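Local coordinates for protein sulfate transporter 4.1, chloroplastic (Arabidopsis thaliana, PDB 7LHV) that cotransports sulfate with protons across a membrane, as a member of the SLC26/SulP family that may take part in regulating sulfate assimilation, at residues L122-G127 / S309-I314; T291-G296 / Q431-A436; T580-S585 / L615-S620; Y544-L549 / L590-Q595. All coordinates share one frame; numbering follows the deposited sequence.

Contact 1. Residues L122-G127 / S309-I314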
loop_
_atom_site.group_PDB
_atom_site.type_symbol
_atom_site.label_atom_id
_atom_site.label_comp_id
_atom_site.label_asym_id
_atom_site.label_seq_id
_atom_site.Cartn_x
_atom_site.Cartn_y
_atom_site.Cartn_z
ATOM N N LEU A 122 -1.623 -15.345 -31.231
ATOM C CA LEU A 122 -1.117 -14.828 -32.487
ATOM C C LEU A 122 -0.630 -15.970 -33.372
ATOM O O LEU A 122 -0.346 -17.066 -32.886
ATOM C CB LEU A 122 0.017 -13.847 -32.222
ATOM C CG LEU A 122 -0.260 -12.783 -31.162
ATOM C CD1 LEU A 122 1.017 -12.060 -30.797
ATOM C CD2 LEU A 122 -1.302 -11.805 -31.653
ATOM N N PRO A 123 -0.540 -15.745 -34.682
ATOM C CA PRO A 123 0.077 -16.746 -35.545
ATOM C C PRO A 123 1.531 -16.945 -35.169
ATOM O O PRO A 123 2.181 -16.032 -34.626
ATOM C CB PRO A 123 -0.069 -16.140 -36.949
ATOM C CG PRO A 123 -0.421 -14.713 -36.741
ATOM C CD PRO A 123 -1.159 -14.658 -35.453
ATOM N N PRO A 124 2.083 -18.133 -35.429
ATOM C CA PRO A 124 3.420 -18.456 -34.900
ATOM C C PRO A 124 4.517 -17.502 -35.339
ATOM O O PRO A 124 5.453 -17.260 -34.569
ATOM C CB PRO A 124 3.670 -19.873 -35.433
ATOM C CG PRO A 124 2.319 -20.416 -35.738
ATOM C CD PRO A 124 1.506 -19.251 -36.191
ATOM N N ILE A 125 4.430 -16.948 -36.550
ATOM C CA ILE A 125 5.515 -16.121 -37.072
ATOM C C ILE A 125 5.775 -14.927 -36.166
ATOM O O ILE A 125 6.921 -14.484 -36.023
ATOM C CB ILE A 125 5.205 -15.684 -38.517
ATOM C CG1 ILE A 125 6.385 -14.920 -39.113
ATOM C CG2 ILE A 125 3.942 -14.841 -38.576
ATOM C CD1 ILE A 125 7.637 -15.750 -39.231
ATOM N N TYR A 126 4.734 -14.406 -35.516
ATOM C CA TYR A 126 4.904 -13.229 -34.673
ATOM C C TYR A 126 5.742 -13.513 -33.438
ATOM O O TYR A 126 6.167 -12.568 -32.765
ATOM C CB TYR A 126 3.538 -12.661 -34.287
ATOM C CG TYR A 126 2.953 -11.825 -35.394
ATOM C CD1 TYR A 126 3.224 -10.470 -35.483
ATOM C CD2 TYR A 126 2.164 -12.398 -36.378
ATOM C CE1 TYR A 126 2.709 -9.708 -36.507
ATOM C CE2 TYR A 126 1.644 -11.644 -37.403
ATOM C CZ TYR A 126 1.917 -10.299 -37.464
ATOM O OH TYR A 126 1.398 -9.543 -38.486
ATOM N N GLY A 127 5.980 -14.783 -33.110
ATOM C CA GLY A 127 6.986 -15.088 -32.108
ATOM C C GLY A 127 8.386 -14.757 -32.590
ATOM O O GLY A 127 9.167 -14.120 -31.878
ATOM N N SER A 309 -3.094 -31.416 -37.128
ATOM C CA SER A 309 -3.167 -30.097 -37.737
ATOM C C SER A 309 -1.778 -29.480 -37.795
ATOM O O SER A 309 -0.995 -29.597 -36.847
ATOM C CB SER A 309 -4.114 -29.181 -36.958
ATOM O OG SER A 309 -4.198 -27.902 -37.562
ATOM N N LEU A 310 -1.477 -28.831 -38.911
ATOM C CA LEU A 310 -0.203 -28.165 -39.120
ATOM C C LEU A 310 -0.366 -26.659 -38.952
ATOM O O LEU A 310 -1.474 -26.121 -38.998
ATOM C CB LEU A 310 0.349 -28.486 -40.511
ATOM C CG LEU A 310 0.171 -29.931 -40.981
ATOM C CD1 LEU A 310 0.700 -30.096 -42.394
ATOM C CD2 LEU A 310 0.853 -30.906 -40.036
ATOM N N VAL A 311 0.763 -25.975 -38.752
ATOM C CA VAL A 311 0.715 -24.538 -38.516
ATOM C C VAL A 311 0.312 -23.769 -39.764
ATOM O O VAL A 311 -0.062 -22.593 -39.670
ATOM C CB VAL A 311 2.069 -24.025 -37.991
ATOM C CG1 VAL A 311 2.408 -24.682 -36.669
ATOM C CG2 VAL A 311 3.149 -24.272 -39.012
ATOM N N GLY A 312 0.379 -24.393 -40.934
ATOM C CA GLY A 312 -0.002 -23.730 -42.162
ATOM C C GLY A 312 1.099 -22.840 -42.705
ATOM O O GLY A 312 2.226 -22.803 -42.208
ATOM N N GLU A 313 0.746 -22.105 -43.759
ATOM C CA GLU A 313 1.705 -21.228 -44.417
ATOM C C GLU A 313 2.166 -20.128 -43.469
ATOM O O GLU A 313 1.364 -19.544 -42.736
ATOM C CB GLU A 313 1.087 -20.617 -45.675
ATOM C CG GLU A 313 0.800 -21.619 -46.781
ATOM C CD GLU A 313 -0.513 -22.352 -46.581
ATOM O OE1 GLU A 313 -1.234 -22.034 -45.612
ATOM O OE2 GLU A 313 -0.825 -23.246 -47.395
ATOM N N ILE A 314 3.466 -19.852 -43.487
ATOM C CA ILE A 314 4.082 -18.844 -42.638
ATOM C C ILE A 314 4.739 -17.812 -43.547
ATOM O O ILE A 314 5.489 -18.190 -44.450
ATOM C CB ILE A 314 5.118 -19.444 -41.669
ATOM C CG1 ILE A 314 4.417 -20.008 -40.433
ATOM C CG2 ILE A 314 6.148 -18.408 -41.262
ATOM C CD1 ILE A 314 5.337 -20.750 -39.496
#
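At the proline-rich entry to transmembrane helix 125-141, Pro124 and Ile125 meet Val311 and Ile314 of the long connection between helices 284-300 and 330-358. It is a worked example of a loop held to a helix start by apolar groups alone, with no hydrogen bond across. In the first turn after the prolines, Gly127 N donates to Pro124 O at 2.9 Å. Pro124 and Ile125 both face the loop. The closest meeting is that of the two isoleucines, whose side chains cross obliquely, with Ile125 CD1 3.7 Å from Ile314 CG2. That same methyl of Ile314 also lies 4.0 Å from Ile125 CB, so it rests along the Ile125 chain and does not merely touch its end. In Ile314 the CG2 branch stands opposite the backbone N, which carries it over to Ile125, while CD1 at the end of the other branch comes within 4.5 Å of Pro124 CB. The next atom of the proline ring faces Val311, with Pro124 CG 4.3 Å from Val311 CB. Between the two loop residues, Gly312 adopts a positive phi of 81°, a backbone state suited to glycine; the chain turns there, and Val311 and Ile314 on its two sides both face residues 124-125. Met114 and Lys118 of helix 91-119 lie against Pro124, and Leu419 of helix 406-426 against Ile125. The contact is thus a connecting loop packed against the start of a helix, within the transmembrane domain of an SLC26/SulP transporter.

Contact 2. Residues T291-G296 / Q431-A436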
loop_
_atom_site.group_PDB
_atom_site.type_symbol
_atom_site.label_atom_id
_atom_site.label_comp_id
_atom_site.label_asym_id
_atom_site.label_seq_id
_atom_site.Cartn_x
_atom_site.Cartn_y
_atom_site.Cartn_z
ATOM N N THR A 291 14.306 -30.913 -31.184
ATOM C CA THR A 291 14.297 -32.327 -31.546
ATOM C C THR A 291 12.874 -32.852 -31.666
ATOM O O THR A 291 12.539 -33.551 -32.630
ATOM C CB THR A 291 15.080 -33.137 -30.514
ATOM O OG1 THR A 291 16.446 -32.705 -30.505
ATOM C CG2 THR A 291 15.028 -34.618 -30.846
ATOM N N GLY A 292 12.013 -32.486 -30.716
ATOM C CA GLY A 292 10.631 -32.931 -30.779
ATOM C C GLY A 292 9.977 -32.570 -32.097
ATOM O O GLY A 292 9.368 -33.419 -32.753
ATOM N N ILE A 293 10.148 -31.320 -32.534
ATOM C CA ILE A 293 9.631 -30.935 -33.844
ATOM C C ILE A 293 10.269 -31.786 -34.928
ATOM O O ILE A 293 9.574 -32.379 -35.765
ATOM C CB ILE A 293 9.853 -29.436 -34.102
ATOM C CG1 ILE A 293 9.044 -28.601 -33.115
ATOM C CG2 ILE A 293 9.525 -29.091 -35.539
ATOM C CD1 ILE A 293 9.381 -27.151 -33.161
ATOM N N VAL A 294 11.598 -31.909 -34.892
ATOM C CA VAL A 294 12.292 -32.745 -35.862
ATOM C C VAL A 294 11.742 -34.159 -35.813
ATOM O O VAL A 294 11.656 -34.841 -36.842
ATOM C CB VAL A 294 13.813 -32.705 -35.602
ATOM C CG1 VAL A 294 14.515 -33.867 -36.289
ATOM C CG2 VAL A 294 14.387 -31.380 -36.073
ATOM N N LEU A 295 11.317 -34.605 -34.633
ATOM C CA LEU A 295 10.628 -35.883 -34.543
ATOM C C LEU A 295 9.235 -35.785 -35.153
ATOM O O LEU A 295 8.913 -36.496 -36.113
ATOM C CB LEU A 295 10.556 -36.339 -33.085
ATOM C CG LEU A 295 9.873 -37.684 -32.843
ATOM C CD1 LEU A 295 10.702 -38.810 -33.435
ATOM C CD2 LEU A 295 9.648 -37.906 -31.356
ATOM N N GLY A 296 8.413 -34.865 -34.642
ATOM C CA GLY A 296 6.999 -34.881 -34.987
ATOM C C GLY A 296 6.759 -34.718 -36.473
ATOM O O GLY A 296 6.037 -35.508 -37.090
ATOM N N GLN A 431 0.726 -28.744 -34.825
ATOM C CA GLN A 431 0.369 -27.879 -33.706
ATOM C C GLN A 431 0.501 -28.602 -32.373
ATOM O O GLN A 431 0.812 -27.973 -31.353
ATOM C CB GLN A 431 -1.052 -27.348 -33.885
ATOM C CG GLN A 431 -1.242 -26.523 -35.141
ATOM C CD GLN A 431 -2.681 -26.106 -35.351
ATOM O OE1 GLN A 431 -3.100 -25.826 -36.471
ATOM N NE2 GLN A 431 -3.446 -26.057 -34.268
ATOM N N CYS A 432 0.263 -29.914 -32.355
ATOM C CA CYS A 432 0.426 -30.670 -31.118
ATOM C C CYS A 432 1.872 -30.666 -30.648
ATOM O O CYS A 432 2.129 -30.720 -29.442
ATOM C CB CYS A 432 -0.075 -32.102 -31.306
ATOM S SG CYS A 432 0.868 -33.071 -32.491
ATOM N N ALA A 433 2.832 -30.589 -31.575
ATOM C CA ALA A 433 4.233 -30.473 -31.177
ATOM C C ALA A 433 4.491 -29.170 -30.433
ATOM O O ALA A 433 5.175 -29.158 -29.403
ATOM C CB ALA A 433 5.138 -30.580 -32.403
ATOM N N LEU A 434 3.952 -28.059 -30.938
ATOM C CA LEU A 434 4.107 -26.783 -30.249
ATOM C C LEU A 434 3.402 -26.800 -28.898
ATOM O O LEU A 434 3.905 -26.239 -27.916
ATOM C CB LEU A 434 3.576 -25.648 -31.122
ATOM C CG LEU A 434 4.181 -25.522 -32.521
ATOM C CD1 LEU A 434 3.660 -24.278 -33.212
ATOM C CD2 LEU A 434 5.695 -25.502 -32.454
ATOM N N ALA A 435 2.232 -27.439 -28.830
ATOM C CA ALA A 435 1.548 -27.571 -27.548
ATOM C C ALA A 435 2.388 -28.364 -26.555
ATOM O O ALA A 435 2.467 -28.009 -25.374
ATOM C CB ALA A 435 0.188 -28.233 -27.745
ATOM N N ALA A 436 3.018 -29.444 -27.019
ATOM C CA ALA A 436 3.881 -30.231 -26.147
ATOM C C ALA A 436 5.082 -29.420 -25.686
ATOM O O ALA A 436 5.519 -29.543 -24.539
ATOM C CB ALA A 436 4.335 -31.501 -26.864
#
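The backbones of helix segments 291-296 and 431-436 come close at one point, where the CA atoms of Ile293 and Ala433 are 6.0 Å apart, a near approach for two helices. The pair is a small-residue helix packing inside the transmembrane domain, and its first helix carries a GxxxG spacing, Gly292 and Gly296, while Ala433 on the partner offers a single methyl group. The lack of a side chain matters most at Gly296, which lies near Ala433 CB; the small residues are consistent with the short distance between the main chains, and larger side chains pack beside them. Ile293 supplies the flank. The side chain of Ile293 sets off obliquely to the other helix, but with CG1 anti to the carbonyl carbon (chi1 -65°) and CD1 extended beyond it, the branch swings across, placing CG1 4.4 Å from Ala433 CB. Leu434, from the partner helix, meets this branch with one of its two methyl groups. Around this buried site, Pro111 of helix 91-119 covers Ile293, Ser115 and Lys118 of that helix cover Leu434, and Ile264 of helix 255-277 backs Ala433. Ile429, in the loop just ahead of helix 431-443, touches both Ile293 and Leu434. A second meeting across the pair is methyl to methyl, Ile293 CD1 lying 4.1 Å from Leu434 CD2.

Contact 3. Residues T580-S585 / L615-S620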
loop_
_atom_site.group_PDB
_atom_site.type_symbol
_atom_site.label_atom_id
_atom_site.label_comp_id
_atom_site.label_asym_id
_atom_site.label_seq_id
_atom_site.Cartn_x
_atom_site.Cartn_y
_atom_site.Cartn_z
ATOM N N THR A 580 15.978 6.696 14.012
ATOM C CA THR A 580 16.829 7.339 13.017
ATOM C C THR A 580 16.342 8.745 12.694
ATOM O O THR A 580 17.146 9.678 12.591
ATOM C CB THR A 580 16.888 6.485 11.754
ATOM O OG1 THR A 580 17.427 5.197 12.073
ATOM C CG2 THR A 580 17.774 7.144 10.712
ATOM N N HIS A 581 15.031 8.921 12.539
ATOM C CA HIS A 581 14.476 10.214 12.171
ATOM C C HIS A 581 13.040 10.293 12.665
ATOM O O HIS A 581 12.398 9.275 12.925
ATOM C CB HIS A 581 14.536 10.436 10.659
ATOM C CG HIS A 581 14.031 9.275 9.861
ATOM N ND1 HIS A 581 12.687 9.014 9.696
ATOM C CD2 HIS A 581 14.686 8.306 9.180
ATOM C CE1 HIS A 581 12.537 7.935 8.951
ATOM N NE2 HIS A 581 13.735 7.484 8.625
ATOM N N ILE A 582 12.544 11.524 12.790
ATOM C CA ILE A 582 11.160 11.779 13.169
ATOM C C ILE A 582 10.591 12.864 12.268
ATOM O O ILE A 582 11.301 13.776 11.835
ATOM C CB ILE A 582 11.021 12.180 14.654
ATOM C CG1 ILE A 582 11.887 13.394 14.977
ATOM C CG2 ILE A 582 11.365 11.022 15.562
ATOM C CD1 ILE A 582 11.746 13.859 16.404
ATOM N N ASP A 583 9.299 12.756 11.980
ATOM C CA ASP A 583 8.597 13.715 11.148
ATOM C C ASP A 583 7.739 14.635 12.017
ATOM O O ASP A 583 7.837 14.640 13.245
ATOM C CB ASP A 583 7.766 12.983 10.093
ATOM C CG ASP A 583 6.730 12.070 10.700
ATOM O OD1 ASP A 583 6.824 11.790 11.910
ATOM O OD2 ASP A 583 5.821 11.628 9.968
ATOM N N SER A 584 6.891 15.435 11.366
ATOM C CA SER A 584 6.040 16.375 12.090
ATOM C C SER A 584 5.035 15.655 12.979
ATOM O O SER A 584 4.752 16.101 14.098
ATOM C CB SER A 584 5.314 17.279 11.100
ATOM O OG SER A 584 4.289 16.560 10.440
ATOM N N SER A 585 4.462 14.554 12.489
ATOM C CA SER A 585 3.513 13.799 13.300
ATOM C C SER A 585 4.161 13.317 14.589
ATOM O O SER A 585 3.521 13.293 15.647
ATOM C CB SER A 585 2.960 12.618 12.504
ATOM O OG SER A 585 2.324 13.057 11.317
ATOM N N LEU A 615 17.461 18.143 16.044
ATOM C CA LEU A 615 17.176 19.334 15.252
ATOM C C LEU A 615 15.682 19.479 14.994
ATOM O O LEU A 615 15.128 20.578 15.117
ATOM C CB LEU A 615 17.947 19.279 13.934
ATOM C CG LEU A 615 17.735 20.415 12.933
ATOM C CD1 LEU A 615 17.770 21.770 13.625
ATOM C CD2 LEU A 615 18.778 20.346 11.829
ATOM N N THR A 616 15.011 18.379 14.640
ATOM C CA THR A 616 13.569 18.437 14.410
ATOM C C THR A 616 12.820 18.802 15.686
ATOM O O THR A 616 11.875 19.599 15.655
ATOM C CB THR A 616 13.071 17.103 13.857
ATOM O OG1 THR A 616 13.659 16.872 12.571
ATOM C CG2 THR A 616 11.559 17.110 13.715
ATOM N N ILE A 617 13.235 18.235 16.820
ATOM C CA ILE A 617 12.588 18.547 18.091
ATOM C C ILE A 617 12.756 20.023 18.427
ATOM O O ILE A 617 11.804 20.690 18.849
ATOM C CB ILE A 617 13.145 17.645 19.209
ATOM C CG1 ILE A 617 12.587 16.228 19.085
ATOM C CG2 ILE A 617 12.815 18.212 20.573
ATOM C CD1 ILE A 617 13.196 15.255 20.066
ATOM N N ALA A 618 13.964 20.558 18.235
ATOM C CA ALA A 618 14.198 21.972 18.515
ATOM C C ALA A 618 13.383 22.862 17.586
ATOM O O ALA A 618 12.864 23.901 18.010
ATOM C CB ALA A 618 15.686 22.289 18.395
ATOM N N ARG A 619 13.271 22.482 16.312
ATOM C CA ARG A 619 12.487 23.279 15.373
ATOM C C ARG A 619 11.007 23.272 15.731
ATOM O O ARG A 619 10.334 24.304 15.624
ATOM C CB ARG A 619 12.697 22.772 13.949
ATOM C CG ARG A 619 13.979 23.262 13.305
ATOM C CD ARG A 619 13.810 23.416 11.809
ATOM N NE ARG A 619 13.364 22.172 11.194
ATOM C CZ ARG A 619 14.168 21.307 10.593
ATOM N NH1 ARG A 619 15.470 21.519 10.505
ATOM N NH2 ARG A 619 13.651 20.198 10.069
ATOM N N SER A 620 10.478 22.124 16.155
ATOM C CA SER A 620 9.057 22.039 16.473
ATOM C C SER A 620 8.687 22.772 17.755
ATOM O O SER A 620 7.493 22.902 18.047
ATOM C CB SER A 620 8.624 20.577 16.582
ATOM O OG SER A 620 9.244 19.943 17.684
#
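Ile582 is the main residue by which segment 580-585 touches helix 611-620, meeting Thr616 and Ile617, and the chain reaches it from Thr580 and His581 through a short loop of the STAS domain. Ile582 points straight at the helix. Its CG1 sits between the backbone N and the carbonyl carbon (chi1 56°), which sends the branch inward between two helix residues. CG1 lies 3.9 Å from Thr616 CG2, the two side chains lying alongside and running in opposite directions, and Ile582 CD1 goes on to Ile617 CG1 at 3.7 Å. In Thr616, CG2 stands anti to the backbone N and faces Ile582, while OG1 bonds Asp612 O one turn back; the same methyl, Thr616 CG2, is 3.8 Å from Ile582 O. Asp583 comes next, and its carbonyl O is at the margin of the contact, 4.5 Å from Thr616 CG2. Its side chain points away from the partner helix and serves as N-cap of helix 584-599, OD1 bonding Ala586 N. Ser584 opens that helix, and its OG is bonded to Asp461 of the second subunit. At the far end of the partner segment Ser620 OG folds back on Ile617 O at 2.9 Å, the donor tilted 32° from the carbonyl plane. The chemistry divides by direction: carbon groups of Ile582, Thr616 and Ile617 join the loop to the helix within the domain, whereas Asp583 caps a helix and Ser584 bonds the other subunit.

Contact 4. Residues Y544-L549 / L590-Q595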
loop_
_atom_site.group_PDB
_atom_site.type_symbol
_atom_site.label_atom_id
_atom_site.label_comp_id
_atom_site.label_asym_id
_atom_site.label_seq_id
_atom_site.Cartn_x
_atom_site.Cartn_y
_atom_site.Cartn_z
ATOM N N TYR A 544 0.411 3.569 17.000
ATOM C CA TYR A 544 0.801 2.490 17.900
ATOM C C TYR A 544 1.684 3.009 19.026
ATOM O O TYR A 544 1.530 2.605 20.183
ATOM C CB TYR A 544 1.518 1.390 17.120
ATOM C CG TYR A 544 1.962 0.218 17.964
ATOM C CD1 TYR A 544 1.105 -0.837 18.236
ATOM C CD2 TYR A 544 3.246 0.164 18.487
ATOM C CE1 TYR A 544 1.512 -1.907 19.006
ATOM C CE2 TYR A 544 3.662 -0.900 19.255
ATOM C CZ TYR A 544 2.794 -1.931 19.513
ATOM O OH TYR A 544 3.212 -2.993 20.280
ATOM N N ILE A 545 2.619 3.903 18.703
ATOM C CA ILE A 545 3.493 4.463 19.727
ATOM C C ILE A 545 2.688 5.299 20.712
ATOM O O ILE A 545 2.928 5.258 21.926
ATOM C CB ILE A 545 4.627 5.271 19.075
ATOM C CG1 ILE A 545 5.524 4.342 18.259
ATOM C CG2 ILE A 545 5.440 5.997 20.125
ATOM C CD1 ILE A 545 6.365 5.048 17.238
ATOM N N LYS A 546 1.716 6.064 20.210
ATOM C CA LYS A 546 0.858 6.840 21.098
ATOM C C LYS A 546 0.085 5.934 22.045
ATOM O O LYS A 546 -0.010 6.219 23.244
ATOM C CB LYS A 546 -0.101 7.705 20.284
ATOM C CG LYS A 546 0.445 9.079 19.947
ATOM C CD LYS A 546 -0.657 10.040 19.535
ATOM C CE LYS A 546 -1.324 9.600 18.245
ATOM N NZ LYS A 546 -1.779 10.763 17.439
ATOM N N ASP A 547 -0.463 4.831 21.532
ATOM C CA ASP A 547 -1.197 3.903 22.392
ATOM C C ASP A 547 -0.283 3.269 23.434
ATOM O O ASP A 547 -0.655 3.141 24.611
ATOM C CB ASP A 547 -1.860 2.822 21.543
ATOM C CG ASP A 547 -2.884 3.383 20.582
ATOM O OD1 ASP A 547 -2.987 4.623 20.480
ATOM O OD2 ASP A 547 -3.584 2.585 19.925
ATOM N N ARG A 548 0.920 2.863 23.021
ATOM C CA ARG A 548 1.854 2.245 23.957
ATOM C C ARG A 548 2.270 3.217 25.049
ATOM O O ARG A 548 2.440 2.823 26.208
ATOM C CB ARG A 548 3.078 1.721 23.210
ATOM C CG ARG A 548 2.797 0.512 22.343
ATOM C CD ARG A 548 2.385 -0.669 23.199
ATOM N NE ARG A 548 3.374 -0.960 24.229
ATOM C CZ ARG A 548 4.398 -1.789 24.076
ATOM N NH1 ARG A 548 4.593 -2.444 22.943
ATOM N NH2 ARG A 548 5.246 -1.965 25.084
ATOM N N LEU A 549 2.457 4.491 24.699
ATOM C CA LEU A 549 2.825 5.475 25.709
ATOM C C LEU A 549 1.637 5.859 26.584
ATOM O O LEU A 549 1.827 6.253 27.740
ATOM C CB LEU A 549 3.432 6.704 25.037
ATOM C CG LEU A 549 4.753 6.420 24.315
ATOM C CD1 LEU A 549 5.291 7.669 23.644
ATOM C CD2 LEU A 549 5.777 5.839 25.271
ATOM N N LEU A 590 4.426 13.712 20.374
ATOM C CA LEU A 590 5.247 13.836 21.572
ATOM C C LEU A 590 4.777 14.992 22.445
ATOM O O LEU A 590 4.718 14.868 23.672
ATOM C CB LEU A 590 6.714 14.007 21.185
ATOM C CG LEU A 590 7.447 12.720 20.798
ATOM C CD1 LEU A 590 8.874 13.017 20.374
ATOM C CD2 LEU A 590 7.423 11.728 21.947
ATOM N N LYS A 591 4.423 16.121 21.826
ATOM C CA LYS A 591 3.886 17.242 22.591
ATOM C C LYS A 591 2.552 16.883 23.238
ATOM O O LYS A 591 2.297 17.241 24.397
ATOM C CB LYS A 591 3.739 18.469 21.693
ATOM C CG LYS A 591 5.062 19.115 21.323
ATOM C CD LYS A 591 4.866 20.503 20.741
ATOM C CE LYS A 591 4.382 20.442 19.305
ATOM N NZ LYS A 591 4.498 21.765 18.634
ATOM N N GLU A 592 1.688 16.173 22.507
ATOM C CA GLU A 592 0.408 15.764 23.080
ATOM C C GLU A 592 0.603 14.834 24.275
ATOM O O GLU A 592 -0.062 14.991 25.307
ATOM C CB GLU A 592 -0.460 15.096 22.017
ATOM C CG GLU A 592 -0.933 16.038 20.928
ATOM C CD GLU A 592 -1.736 15.330 19.856
ATOM O OE1 GLU A 592 -2.021 14.125 20.023
ATOM O OE2 GLU A 592 -2.082 15.977 18.846
ATOM N N LEU A 593 1.503 13.856 24.154
ATOM C CA LEU A 593 1.770 12.956 25.274
ATOM C C LEU A 593 2.411 13.686 26.442
ATOM O O LEU A 593 2.138 13.359 27.600
ATOM C CB LEU A 593 2.638 11.774 24.835
ATOM C CG LEU A 593 1.973 10.561 24.176
ATOM C CD1 LEU A 593 1.043 9.903 25.176
ATOM C CD2 LEU A 593 1.203 10.904 22.924
ATOM N N TYR A 594 3.265 14.676 26.175
ATOM C CA TYR A 594 3.821 15.454 27.277
ATOM C C TYR A 594 2.729 16.215 28.018
ATOM O O TYR A 594 2.726 16.270 29.254
ATOM C CB TYR A 594 4.882 16.423 26.771
ATOM C CG TYR A 594 5.268 17.436 27.816
ATOM C CD1 TYR A 594 5.979 17.057 28.944
ATOM C CD2 TYR A 594 4.898 18.766 27.694
ATOM C CE1 TYR A 594 6.325 17.976 29.909
ATOM C CE2 TYR A 594 5.240 19.692 28.655
ATOM C CZ TYR A 594 5.953 19.292 29.760
ATOM O OH TYR A 594 6.297 20.213 30.721
ATOM N N GLN A 595 1.796 16.817 27.277
ATOM C CA GLN A 595 0.697 17.525 27.924
ATOM C C GLN A 595 -0.171 16.569 28.735
ATOM O O GLN A 595 -0.563 16.880 29.867
ATOM C CB GLN A 595 -0.137 18.265 26.881
ATOM C CG GLN A 595 0.575 19.458 26.265
ATOM C CD GLN A 595 -0.195 20.067 25.114
ATOM O OE1 GLN A 595 -1.043 19.417 24.506
ATOM N NE2 GLN A 595 0.098 21.325 24.808
#
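Leu593 is wedged between Lys546 and Leu549, joining two helices of the STAS domain that run almost parallel, their short axes 10.9 Å apart and inclined by 14°. They belong to successive beta-alpha units, helix 542-560 coming before strand 569-575 and helix 584-599 after it. The conformation of the leucine shapes much of the contact. CG lies anti to the carbonyl carbon, and a chi2 of -64° turns the fork so that CD1 faces Leu549 and CD2 faces Lys546: CD1 reaches Leu549 CB at 4.0 Å, while CD2 settles against the lysine chain, 3.6 Å from Lys546 CG and 4.0 Å from Lys546 CD. Lys546 thus offers its methylenes as an apolar surface. Its chain is bent in its outer half, at chi3 and chi4, and the ammonium group ends near the neighbouring helix; NZ is 4.2 Å from Glu592 OE1, too far for a salt bridge, although the opposite charges probably attract. On another side of the first helix, Arg548 lies along Tyr544, its CG 3.5 Å above the ring plane and offset toward the rim. The arginine chain curls, bent at chi2 and chi3, so that NH1 donates to Tyr544 OH at 3.0 Å, with the acceptor almost in the guanidinium plane, a link that would restrain both long side chains. Beyond the segments, Tyr597 donates its hydroxyl to Leu549 O, adding a polar tie between the same two helices. The chemistry implies a contact carried by carbon: leucine methyls and lysine methylenes do the packing, and charge contributes at most a weak, longer-range attraction at its margin.

From the N terminus, contact 1 opens at 122-127 and contact 2 at 291-296; contact 1 closes at 309-314, before contact 2 closes at 431-436, so the two loops cross. They also touch, through Val311 against Leu434 and a backbone bond between Ser309 and Gln431, which makes one continuous packed region of the transmembrane domain. In the STAS domain the pattern recurs: contact 4, opening at 544-549 and closing at 590-595, joins helices 542-560 and 584-599, and contact 3, from 580-585 to 615-620, joins the loop before helix 584-599 to helix 611-620. Lys591 NZ meets Ser620 O at 3.3 Å. The two pairs follow in series, their centres 64 to 69 Å apart.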